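Local coordinates for histidine--tRNA ligase (Thermus thermophilus, PDB 1H4V), which catalyses the ATP-dependent attachment of L-histidine to tRNA(His), working as a homodimeric class II aminoacyl-tRNA synthetase, at residues M19-A27 against A306-L314; Q100-F111 against Q123-S134. All blocks are in the same frame, centred on the assembly; numbering follows the deposited sequence.

Interaction 1: residues M19-A27 against A306-L314; sequences MHQRIVATA and AFGVERVAL. With SO4 (sulfate ion), chain B.
This contact joins two signature elements of the class II synthetase core: the long motif 1 helix, with His20 and Ile23, and the motif 3 strand and helix, with Phe307 and Val309. The two helix axes come within 9.9 Å, their directions 108° apart. His20 lies flat against Val309. Methyl CG1 of Val309 sits over the centre of the imidazole, 3.6 Å from the ring centroid of His20, in a CH-pi contact. This methyl is anti to the backbone N (chi1 177°), which turns it onto the ring. At the ring edge, His20 CE1 lies 3.3 Å from Glu310 OE2, with carboxylate and ring nearly perpendicular. Glu310 OE2 is also hydrogen-bonded to His125 ND1. Further along, Ile23 splits its two branches. Its CD1 reaches the start of the motif 3 helix, 3.9 Å from Val312 CG1 and 4.0 Å from Ala313 CB. Its CG2 meets the edge of the Phe307 ring at CE1, 4.0 Å away. Arg22, on the same helix, grips a sulfate ion through NE, 2.9 Å from O2 of the sulfate; Arg18 NE binds the same ion, probably taken from the crystallisation liquor. With an alanine in place of His20, Val309 CG1 would probably lose its flat support and a gap would open beside the Glu310 carboxylate. No hydrogen bond crosses between the segments, so these two segments meet mainly through apolar packing and the face of the His20 ring, while Glu310 OE2 turns to the neighbouring strand 123-132.

Interaction 2: residues Q100-F111 against Q123-S134; sequences QPVRLWMAGPMF and QFHQVNYEALGS
The antiparallel hairpin of motif 2, a class II hallmark, pairs Val102-Phe111 with Gln123-Leu132; at its loop end Met110 packs on Phe124. Ten backbone hydrogen bonds zip the strands together, among them Leu104 N to Glu130 O at 2.6 Å. The strands twist, their directions 142° apart. On the face with Met110, the Phe124 ring is folded back by chi1 53°, and Met110 CB lies over it, 3.7 Å from the centroid of Phe124. The bent Met110 chain then crosses Gln126 at about a right angle, CG to CG 3.5 Å. Met110 CE ends 3.6 Å from Asn128 OD1. Gln126 NE2 gives a hydrogen bond to Asn128 OD1, on a lone pair, at 2.8 Å, a bent bond that probably limits how the two amides turn. On the other face, Phe111 and Gln123 run side by side, with Phe111 CE1 3.3 Å from Gln123 OE1 at the ring edge. Ile43 N of the second subunit hydrogen-bonds that OE1. Near the other end, Tyr129 and Arg103 also point the same way, and Tyr129 OH is 3.1 Å from Arg103 CD; Glu142 forms a salt bridge with Arg103 NE. At Gly133 a side chain would run into Gln100 OE1 and its own preceding carbonyl. The backbone ladder thus sets the pairing, while polar side-chain ends tie the hairpin to a neighbouring helix and to the second subunit.

Interactions 1 and 2 lie about 14 Å apart, centre to centre, in the catalytic region. Along the chain the motif 1 helix comes first, the motif 2 hairpin follows, and motif 3 arrives much later, so interaction 1 brackets interaction 2 in sequence. In space they share one sheet, where strand 302-308 lies beside strand 123-132. A probable hydrogen bond from Val309 N to His125 O, 2.8 Å, couples them where strand 302-308 passes into helix 309-318. Ala306 CB also packs on Asn128 ND2. Motif 3 thus touches both the motif 1 helix and the motif 2 hairpin, with helix 14-33 and the hairpin both reaching the second subunit.

Interaction 1: residues M19-A27 against A306-L314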
loop_
_atom_site.group_PDB
_atom_site.type_symbol
_atom_site.label_atom_id
_atom_site.label_comp_id
_atom_site.label_asym_id
_atom_site.label_seq_id
_atom_site.Cartn_x
_atom_site.Cartn_y
_atom_site.Cartn_z
ATOM N N MET A 19 11.888 -2.016 -6.100
ATOM C CA MET A 19 11.920 -0.961 -7.097
ATOM C C MET A 19 10.649 -0.107 -6.968
ATOM O O MET A 19 10.718 1.116 -6.993
ATOM C CB MET A 19 12.016 -1.557 -8.501
ATOM C CG MET A 19 12.331 -0.528 -9.563
ATOM S SD MET A 19 13.790 0.475 -9.130
ATOM C CE MET A 19 15.097 -0.619 -9.620
ATOM N N HIS A 20 9.496 -0.759 -6.818
ATOM C CA HIS A 20 8.224 -0.056 -6.666
ATOM C C HIS A 20 8.232 0.813 -5.413
ATOM O O HIS A 20 7.728 1.944 -5.421
ATOM C CB HIS A 20 7.049 -1.041 -6.561
ATOM C CG HIS A 20 6.552 -1.540 -7.881
ATOM N ND1 HIS A 20 5.216 -1.797 -8.122
ATOM C CD2 HIS A 20 7.204 -1.820 -9.035
ATOM C CE1 HIS A 20 5.070 -2.207 -9.368
ATOM N NE2 HIS A 20 6.259 -2.232 -9.944
ATOM N N GLN A 21 8.788 0.280 -4.329
ATOM C CA GLN A 21 8.834 1.020 -3.075
ATOM C C GLN A 21 9.750 2.235 -3.171
ATOM O O GLN A 21 9.489 3.253 -2.539
ATOM C CB GLN A 21 9.275 0.101 -1.931
ATOM C CG GLN A 21 8.336 -1.099 -1.765
ATOM C CD GLN A 21 8.759 -2.057 -0.681
ATOM O OE1 GLN A 21 9.925 -2.430 -0.594
ATOM N NE2 GLN A 21 7.804 -2.483 0.143
ATOM N N ARG A 22 10.812 2.131 -3.965
ATOM C CA ARG A 22 11.732 3.244 -4.129
ATOM C C ARG A 22 11.029 4.354 -4.891
ATOM O O ARG A 22 11.094 5.530 -4.522
ATOM C CB ARG A 22 12.979 2.813 -4.904
ATOM C CG ARG A 22 14.039 2.151 -4.061
ATOM C CD ARG A 22 15.408 2.459 -4.632
ATOM N NE ARG A 22 16.482 1.790 -3.909
ATOM C CZ ARG A 22 17.773 2.002 -4.145
ATOM N NH1 ARG A 22 18.134 2.869 -5.080
ATOM N NH2 ARG A 22 18.698 1.337 -3.459
ATOM N N ILE A 23 10.359 3.957 -5.965
ATOM C CA ILE A 23 9.640 4.891 -6.804
ATOM C C ILE A 23 8.612 5.665 -5.995
ATOM O O ILE A 23 8.556 6.898 -6.075
ATOM C CB ILE A 23 8.963 4.147 -7.968
ATOM C CG1 ILE A 23 10.050 3.505 -8.844
ATOM C CG2 ILE A 23 8.131 5.105 -8.797
ATOM C CD1 ILE A 23 9.528 2.625 -9.946
ATOM N N VAL A 24 7.810 4.950 -5.208
ATOM C CA VAL A 24 6.799 5.608 -4.393
ATOM C C VAL A 24 7.448 6.457 -3.298
ATOM O O VAL A 24 6.990 7.573 -3.037
ATOM C CB VAL A 24 5.804 4.567 -3.774
ATOM C CG1 VAL A 24 4.957 5.214 -2.702
ATOM C CG2 VAL A 24 4.876 4.021 -4.876
ATOM N N ALA A 25 8.515 5.953 -2.672
ATOM C CA ALA A 25 9.208 6.704 -1.620
ATOM C C ALA A 25 9.754 8.015 -2.186
ATOM O O ALA A 25 9.769 9.035 -1.504
ATOM C CB ALA A 25 10.356 5.881 -1.017
ATOM N N THR A 26 10.210 7.981 -3.431
ATOM C CA THR A 26 10.725 9.182 -4.061
ATOM C C THR A 26 9.605 10.190 -4.317
ATOM O O THR A 26 9.764 11.379 -4.057
ATOM C CB THR A 26 11.422 8.851 -5.373
ATOM O OG1 THR A 26 12.598 8.088 -5.088
ATOM C CG2 THR A 26 11.801 10.123 -6.114
ATOM N N ALA A 27 8.468 9.716 -4.825
ATOM C CA ALA A 27 7.344 10.613 -5.075
ATOM C C ALA A 27 6.914 11.211 -3.733
ATOM O O ALA A 27 6.636 12.408 -3.639
ATOM C CB ALA A 27 6.176 9.851 -5.708
ATOM N N ALA A 306 -0.519 12.025 -13.047
ATOM C CA ALA A 306 -0.410 10.644 -12.604
ATOM C C ALA A 306 0.668 10.006 -13.457
ATOM O O ALA A 306 0.884 10.423 -14.590
ATOM C CB ALA A 306 -1.734 9.901 -12.811
ATOM N N PHE A 307 1.377 9.035 -12.897
ATOM C CA PHE A 307 2.370 8.279 -13.658
ATOM C C PHE A 307 2.317 6.822 -13.191
ATOM O O PHE A 307 2.012 6.535 -12.034
ATOM C CB PHE A 307 3.783 8.889 -13.558
ATOM C CG PHE A 307 4.416 8.816 -12.197
ATOM C CD1 PHE A 307 4.820 7.598 -11.661
ATOM C CD2 PHE A 307 4.685 9.984 -11.491
ATOM C CE1 PHE A 307 5.494 7.548 -10.439
ATOM C CE2 PHE A 307 5.358 9.950 -10.267
ATOM C CZ PHE A 307 5.766 8.734 -9.740
ATOM N N GLY A 308 2.548 5.905 -14.117
ATOM C CA GLY A 308 2.499 4.492 -13.786
ATOM C C GLY A 308 3.801 4.002 -13.196
ATOM O O GLY A 308 4.871 4.170 -13.784
ATOM N N VAL A 309 3.712 3.407 -12.021
ATOM C CA VAL A 309 4.888 2.875 -11.350
ATOM C C VAL A 309 5.598 1.850 -12.237
ATOM O O VAL A 309 6.826 1.891 -12.369
ATOM C CB VAL A 309 4.489 2.249 -9.996
ATOM C CG1 VAL A 309 5.696 1.614 -9.324
ATOM C CG2 VAL A 309 3.884 3.343 -9.093
ATOM N N GLU A 310 4.836 0.948 -12.858
ATOM C CA GLU A 310 5.431 -0.060 -13.730
ATOM C C GLU A 310 6.089 0.575 -14.954
ATOM O O GLU A 310 7.130 0.112 -15.405
ATOM C CB GLU A 310 4.395 -1.096 -14.190
ATOM C CG GLU A 310 3.887 -2.039 -13.107
ATOM C CD GLU A 310 2.793 -1.423 -12.243
ATOM O OE1 GLU A 310 2.357 -0.281 -12.540
ATOM O OE2 GLU A 310 2.365 -2.088 -11.270
ATOM N N ARG A 311 5.487 1.634 -15.489
ATOM C CA ARG A 311 6.059 2.318 -16.648
ATOM C C ARG A 311 7.424 2.869 -16.253
ATOM O O ARG A 311 8.393 2.769 -17.004
ATOM C CB ARG A 311 5.176 3.489 -17.092
ATOM C CG ARG A 311 3.850 3.111 -17.720
ATOM C CD ARG A 311 4.014 2.662 -19.163
ATOM N NE ARG A 311 2.722 2.375 -19.788
ATOM C CZ ARG A 311 1.780 3.287 -20.011
ATOM N NH1 ARG A 311 1.986 4.554 -19.667
ATOM N NH2 ARG A 311 0.627 2.928 -20.564
ATOM N N VAL A 312 7.481 3.473 -15.069
ATOM C CA VAL A 312 8.717 4.055 -14.568
ATOM C C VAL A 312 9.773 2.999 -14.278
ATOM O O VAL A 312 10.925 3.183 -14.646
ATOM C CB VAL A 312 8.454 4.912 -13.302
ATOM C CG1 VAL A 312 9.767 5.370 -12.695
ATOM C CG2 VAL A 312 7.607 6.131 -13.685
ATOM N N ALA A 313 9.387 1.894 -13.636
ATOM C CA ALA A 313 10.348 0.827 -13.349
ATOM C C ALA A 313 10.940 0.302 -14.661
ATOM O O ALA A 313 12.116 -0.060 -14.717
ATOM C CB ALA A 313 9.676 -0.309 -12.587
ATOM N N LEU A 314 10.130 0.254 -15.717
ATOM C CA LEU A 314 10.639 -0.213 -17.001
ATOM C C LEU A 314 11.624 0.809 -17.561
ATOM O O LEU A 314 12.682 0.446 -18.083
ATOM C CB LEU A 314 9.502 -0.440 -18.005
ATOM C CG LEU A 314 8.767 -1.784 -17.941
ATOM C CD1 LEU A 314 7.543 -1.733 -18.844
ATOM C CD2 LEU A 314 9.693 -2.917 -18.361
HETATM S S SO4 B . 16.211 -0.755 -0.845
HETATM O O1 SO4 B . 17.506 -1.070 -1.479
HETATM O O2 SO4 B . 15.679 0.500 -1.405
HETATM O O3 SO4 B . 16.376 -0.599 0.609
HETATM O O4 SO4 B . 15.266 -1.859 -1.104
#

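Interaction 2: residues Q100-F111 against Q123-S134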
loop_
_atom_site.group_PDB
_atom_site.type_symbol
_atom_site.label_atom_id
_atom_site.label_comp_id
_atom_site.label_asym_id
_atom_site.label_seq_id
_atom_site.Cartn_x
_atom_site.Cartn_y
_atom_site.Cartn_z
ATOM N N GLN A 100 -6.803 27.213 0.536
ATOM C CA GLN A 100 -6.666 26.789 -0.850
ATOM C C GLN A 100 -5.404 27.329 -1.515
ATOM O O GLN A 100 -4.956 28.432 -1.213
ATOM C CB GLN A 100 -7.902 27.239 -1.628
ATOM C CG GLN A 100 -9.207 26.777 -1.008
ATOM C CD GLN A 100 -9.398 25.274 -1.107
ATOM O OE1 GLN A 100 -9.345 24.705 -2.192
ATOM N NE2 GLN A 100 -9.634 24.630 0.025
ATOM N N PRO A 101 -4.822 26.557 -2.445
ATOM C CA PRO A 101 -5.309 25.241 -2.874
ATOM C C PRO A 101 -4.943 24.083 -1.947
ATOM O O PRO A 101 -4.028 24.176 -1.135
ATOM C CB PRO A 101 -4.670 25.076 -4.244
ATOM C CG PRO A 101 -3.332 25.713 -4.036
ATOM C CD PRO A 101 -3.690 26.989 -3.286
ATOM N N VAL A 102 -5.675 22.986 -2.075
ATOM C CA VAL A 102 -5.386 21.811 -1.275
ATOM C C VAL A 102 -4.595 20.886 -2.190
ATOM O O VAL A 102 -5.060 20.522 -3.270
ATOM C CB VAL A 102 -6.669 21.110 -0.821
ATOM C CG1 VAL A 102 -6.325 19.884 -0.007
ATOM C CG2 VAL A 102 -7.523 22.084 -0.012
ATOM N N ARG A 103 -3.386 20.539 -1.769
ATOM C CA ARG A 103 -2.543 19.665 -2.557
ATOM C C ARG A 103 -2.611 18.254 -1.988
ATOM O O ARG A 103 -2.396 18.035 -0.795
ATOM C CB ARG A 103 -1.099 20.188 -2.566
ATOM C CG ARG A 103 -0.915 21.521 -3.303
ATOM C CD ARG A 103 0.570 21.885 -3.378
ATOM N NE ARG A 103 0.833 23.162 -4.038
ATOM C CZ ARG A 103 0.575 24.354 -3.506
ATOM N NH1 ARG A 103 0.036 24.454 -2.295
ATOM N NH2 ARG A 103 0.884 25.450 -4.175
ATOM N N LEU A 104 -2.917 17.288 -2.845
ATOM C CA LEU A 104 -3.024 15.901 -2.394
ATOM C C LEU A 104 -2.236 14.967 -3.293
ATOM O O LEU A 104 -2.020 15.247 -4.475
ATOM C CB LEU A 104 -4.487 15.444 -2.397
ATOM C CG LEU A 104 -5.547 16.301 -1.694
ATOM C CD1 LEU A 104 -6.921 15.849 -2.162
ATOM C CD2 LEU A 104 -5.429 16.183 -0.193
ATOM N N TRP A 105 -1.789 13.856 -2.732
ATOM C CA TRP A 105 -1.085 12.878 -3.532
ATOM C C TRP A 105 -1.485 11.514 -3.015
ATOM O O TRP A 105 -1.938 11.368 -1.873
ATOM C CB TRP A 105 0.438 13.065 -3.484
ATOM C CG TRP A 105 1.106 12.522 -2.267
ATOM C CD1 TRP A 105 1.279 13.154 -1.070
ATOM C CD2 TRP A 105 1.704 11.232 -2.134
ATOM N NE1 TRP A 105 1.953 12.335 -0.196
ATOM C CE2 TRP A 105 2.223 11.147 -0.820
ATOM C CE3 TRP A 105 1.846 10.134 -2.994
ATOM C CZ2 TRP A 105 2.887 10.006 -0.343
ATOM C CZ3 TRP A 105 2.508 8.996 -2.518
ATOM C CH2 TRP A 105 3.017 8.945 -1.200
ATOM N N MET A 106 -1.311 10.514 -3.869
ATOM C CA MET A 106 -1.688 9.161 -3.533
ATOM C C MET A 106 -0.952 8.177 -4.433
ATOM O O MET A 106 -0.598 8.482 -5.576
ATOM C CB MET A 106 -3.208 9.029 -3.708
ATOM C CG MET A 106 -3.804 7.632 -3.600
ATOM S SD MET A 106 -5.627 7.742 -3.611
ATOM C CE MET A 106 -6.026 7.596 -5.368
ATOM N N ALA A 107 -0.706 6.996 -3.894
ATOM C CA ALA A 107 -0.055 5.939 -4.632
ATOM C C ALA A 107 -0.890 4.706 -4.348
ATOM O O ALA A 107 -1.274 4.461 -3.207
ATOM C CB ALA A 107 1.366 5.746 -4.135
ATOM N N GLY A 108 -1.193 3.931 -5.378
ATOM C CA GLY A 108 -1.977 2.737 -5.139
ATOM C C GLY A 108 -2.356 1.993 -6.397
ATOM O O GLY A 108 -2.054 2.431 -7.496
ATOM N N PRO A 109 -3.020 0.846 -6.262
ATOM C CA PRO A 109 -3.416 0.077 -7.443
ATOM C C PRO A 109 -4.610 0.656 -8.203
ATOM O O PRO A 109 -5.471 1.309 -7.614
ATOM C CB PRO A 109 -3.719 -1.300 -6.858
ATOM C CG PRO A 109 -4.239 -0.976 -5.519
ATOM C CD PRO A 109 -3.251 0.068 -5.033
ATOM N N MET A 110 -4.622 0.424 -9.514
ATOM C CA MET A 110 -5.700 0.845 -10.395
ATOM C C MET A 110 -6.080 -0.424 -11.153
ATOM O O MET A 110 -5.292 -1.365 -11.266
ATOM C CB MET A 110 -5.257 1.898 -11.403
ATOM C CG MET A 110 -4.764 3.183 -10.799
ATOM S SD MET A 110 -6.032 4.067 -9.901
ATOM C CE MET A 110 -5.034 5.294 -8.944
ATOM N N PHE A 111 -7.291 -0.435 -11.683
ATOM C CA PHE A 111 -7.812 -1.604 -12.366
ATOM C C PHE A 111 -8.375 -1.251 -13.722
ATOM O O PHE A 111 -9.192 -0.352 -13.868
ATOM C CB PHE A 111 -8.835 -2.246 -11.439
ATOM C CG PHE A 111 -8.264 -2.572 -10.097
ATOM C CD1 PHE A 111 -7.539 -3.748 -9.911
ATOM C CD2 PHE A 111 -8.364 -1.667 -9.045
ATOM C CE1 PHE A 111 -6.919 -4.025 -8.690
ATOM C CE2 PHE A 111 -7.749 -1.926 -7.819
ATOM C CZ PHE A 111 -7.023 -3.107 -7.640
ATOM N N GLN A 123 -4.018 -4.850 -13.464
ATOM C CA GLN A 123 -3.831 -4.215 -12.161
ATOM C C GLN A 123 -2.471 -3.549 -12.258
ATOM O O GLN A 123 -1.459 -4.219 -12.466
ATOM C CB GLN A 123 -3.799 -5.183 -10.963
ATOM C CG GLN A 123 -3.626 -4.385 -9.640
ATOM C CD GLN A 123 -3.599 -5.209 -8.347
ATOM O OE1 GLN A 123 -4.399 -6.120 -8.150
ATOM N NE2 GLN A 123 -2.692 -4.856 -7.446
ATOM N N PHE A 124 -2.442 -2.228 -12.153
ATOM C CA PHE A 124 -1.173 -1.519 -12.191
ATOM C C PHE A 124 -1.188 -0.549 -11.033
ATOM O O PHE A 124 -2.191 -0.440 -10.331
ATOM C CB PHE A 124 -0.976 -0.789 -13.531
ATOM C CG PHE A 124 -2.119 0.132 -13.918
ATOM C CD1 PHE A 124 -2.017 1.505 -13.732
ATOM C CD2 PHE A 124 -3.286 -0.380 -14.491
ATOM C CE1 PHE A 124 -3.046 2.363 -14.111
ATOM C CE2 PHE A 124 -4.330 0.464 -14.874
ATOM C CZ PHE A 124 -4.207 1.842 -14.683
ATOM N N HIS A 125 -0.076 0.134 -10.811
ATOM C CA HIS A 125 0.006 1.096 -9.725
ATOM C C HIS A 125 0.414 2.453 -10.262
ATOM O O HIS A 125 1.201 2.564 -11.208
ATOM C CB HIS A 125 1.024 0.634 -8.684
ATOM C CG HIS A 125 0.709 -0.699 -8.086
ATOM N ND1 HIS A 125 0.864 -1.882 -8.778
ATOM C CD2 HIS A 125 0.203 -1.036 -6.876
ATOM C CE1 HIS A 125 0.464 -2.890 -8.023
ATOM N NE2 HIS A 125 0.058 -2.404 -6.863
ATOM N N GLN A 126 -0.143 3.501 -9.690
ATOM C CA GLN A 126 0.252 4.813 -10.139
ATOM C C GLN A 126 0.292 5.781 -8.995
ATOM O O GLN A 126 -0.307 5.544 -7.938
ATOM C CB GLN A 126 -0.658 5.337 -11.262
ATOM C CG GLN A 126 -2.133 5.409 -10.998
ATOM C CD GLN A 126 -2.873 6.127 -12.138
ATOM O OE1 GLN A 126 -2.653 5.838 -13.319
ATOM N NE2 GLN A 126 -3.751 7.063 -11.782
ATOM N N VAL A 127 1.052 6.848 -9.195
ATOM C CA VAL A 127 1.161 7.892 -8.197
ATOM C C VAL A 127 0.347 9.053 -8.725
ATOM O O VAL A 127 0.471 9.413 -9.891
ATOM C CB VAL A 127 2.622 8.331 -8.008
ATOM C CG1 VAL A 127 2.674 9.618 -7.186
ATOM C CG2 VAL A 127 3.413 7.213 -7.321
ATOM N N ASN A 128 -0.503 9.623 -7.883
ATOM C CA ASN A 128 -1.321 10.754 -8.301
ATOM C C ASN A 128 -1.020 11.971 -7.462
ATOM O O ASN A 128 -0.774 11.861 -6.264
ATOM C CB ASN A 128 -2.821 10.452 -8.171
ATOM C CG ASN A 128 -3.359 9.624 -9.321
ATOM O OD1 ASN A 128 -3.228 8.401 -9.342
ATOM N ND2 ASN A 128 -3.970 10.290 -10.287
ATOM N N TYR A 129 -1.048 13.126 -8.108
ATOM C CA TYR A 129 -0.835 14.398 -7.443
ATOM C C TYR A 129 -1.968 15.304 -7.919
ATOM O O TYR A 129 -2.230 15.400 -9.115
ATOM C CB TYR A 129 0.490 15.032 -7.848
ATOM C CG TYR A 129 0.581 16.475 -7.400
ATOM C CD1 TYR A 129 0.785 16.801 -6.056
ATOM C CD2 TYR A 129 0.424 17.513 -8.311
ATOM C CE1 TYR A 129 0.831 18.126 -5.633
ATOM C CE2 TYR A 129 0.462 18.841 -7.902
ATOM C CZ TYR A 129 0.668 19.139 -6.561
ATOM O OH TYR A 129 0.711 20.451 -6.159
ATOM N N GLU A 130 -2.615 15.980 -6.984
ATOM C CA GLU A 130 -3.726 16.859 -7.314
ATOM C C GLU A 130 -3.705 18.150 -6.475
ATOM O O GLU A 130 -3.553 18.115 -5.251
ATOM C CB GLU A 130 -5.036 16.098 -7.072
ATOM C CG GLU A 130 -5.905 15.839 -8.297
ATOM C CD GLU A 130 -5.191 15.156 -9.459
ATOM O OE1 GLU A 130 -5.179 15.740 -10.558
ATOM O OE2 GLU A 130 -4.655 14.041 -9.291
ATOM N N ALA A 131 -3.846 19.284 -7.152
ATOM C CA ALA A 131 -3.895 20.600 -6.514
ATOM C C ALA A 131 -5.289 21.125 -6.840
ATOM O O ALA A 131 -5.559 21.515 -7.970
ATOM C CB ALA A 131 -2.838 21.515 -7.112
ATOM N N LEU A 132 -6.173 21.128 -5.849
ATOM C CA LEU A 132 -7.556 21.561 -6.045
ATOM C C LEU A 132 -7.916 22.870 -5.365
ATOM O O LEU A 132 -7.454 23.148 -4.258
ATOM C CB LEU A 132 -8.498 20.483 -5.520
ATOM C CG LEU A 132 -8.145 19.067 -5.946
ATOM C CD1 LEU A 132 -8.838 18.056 -5.043
ATOM C CD2 LEU A 132 -8.541 18.878 -7.380
ATOM N N GLY A 133 -8.757 23.658 -6.034
ATOM C CA GLY A 133 -9.211 24.914 -5.472
ATOM C C GLY A 133 -8.732 26.201 -6.110
ATOM O O GLY A 133 -9.187 27.274 -5.730
ATOM N N SER A 134 -7.836 26.126 -7.081
ATOM C CA SER A 134 -7.346 27.348 -7.695
ATOM C C SER A 134 -7.124 27.260 -9.198
ATOM O O SER A 134 -6.770 26.211 -9.731
ATOM C CB SER A 134 -6.046 27.779 -7.008
ATOM O OG SER A 134 -5.525 28.946 -7.616
#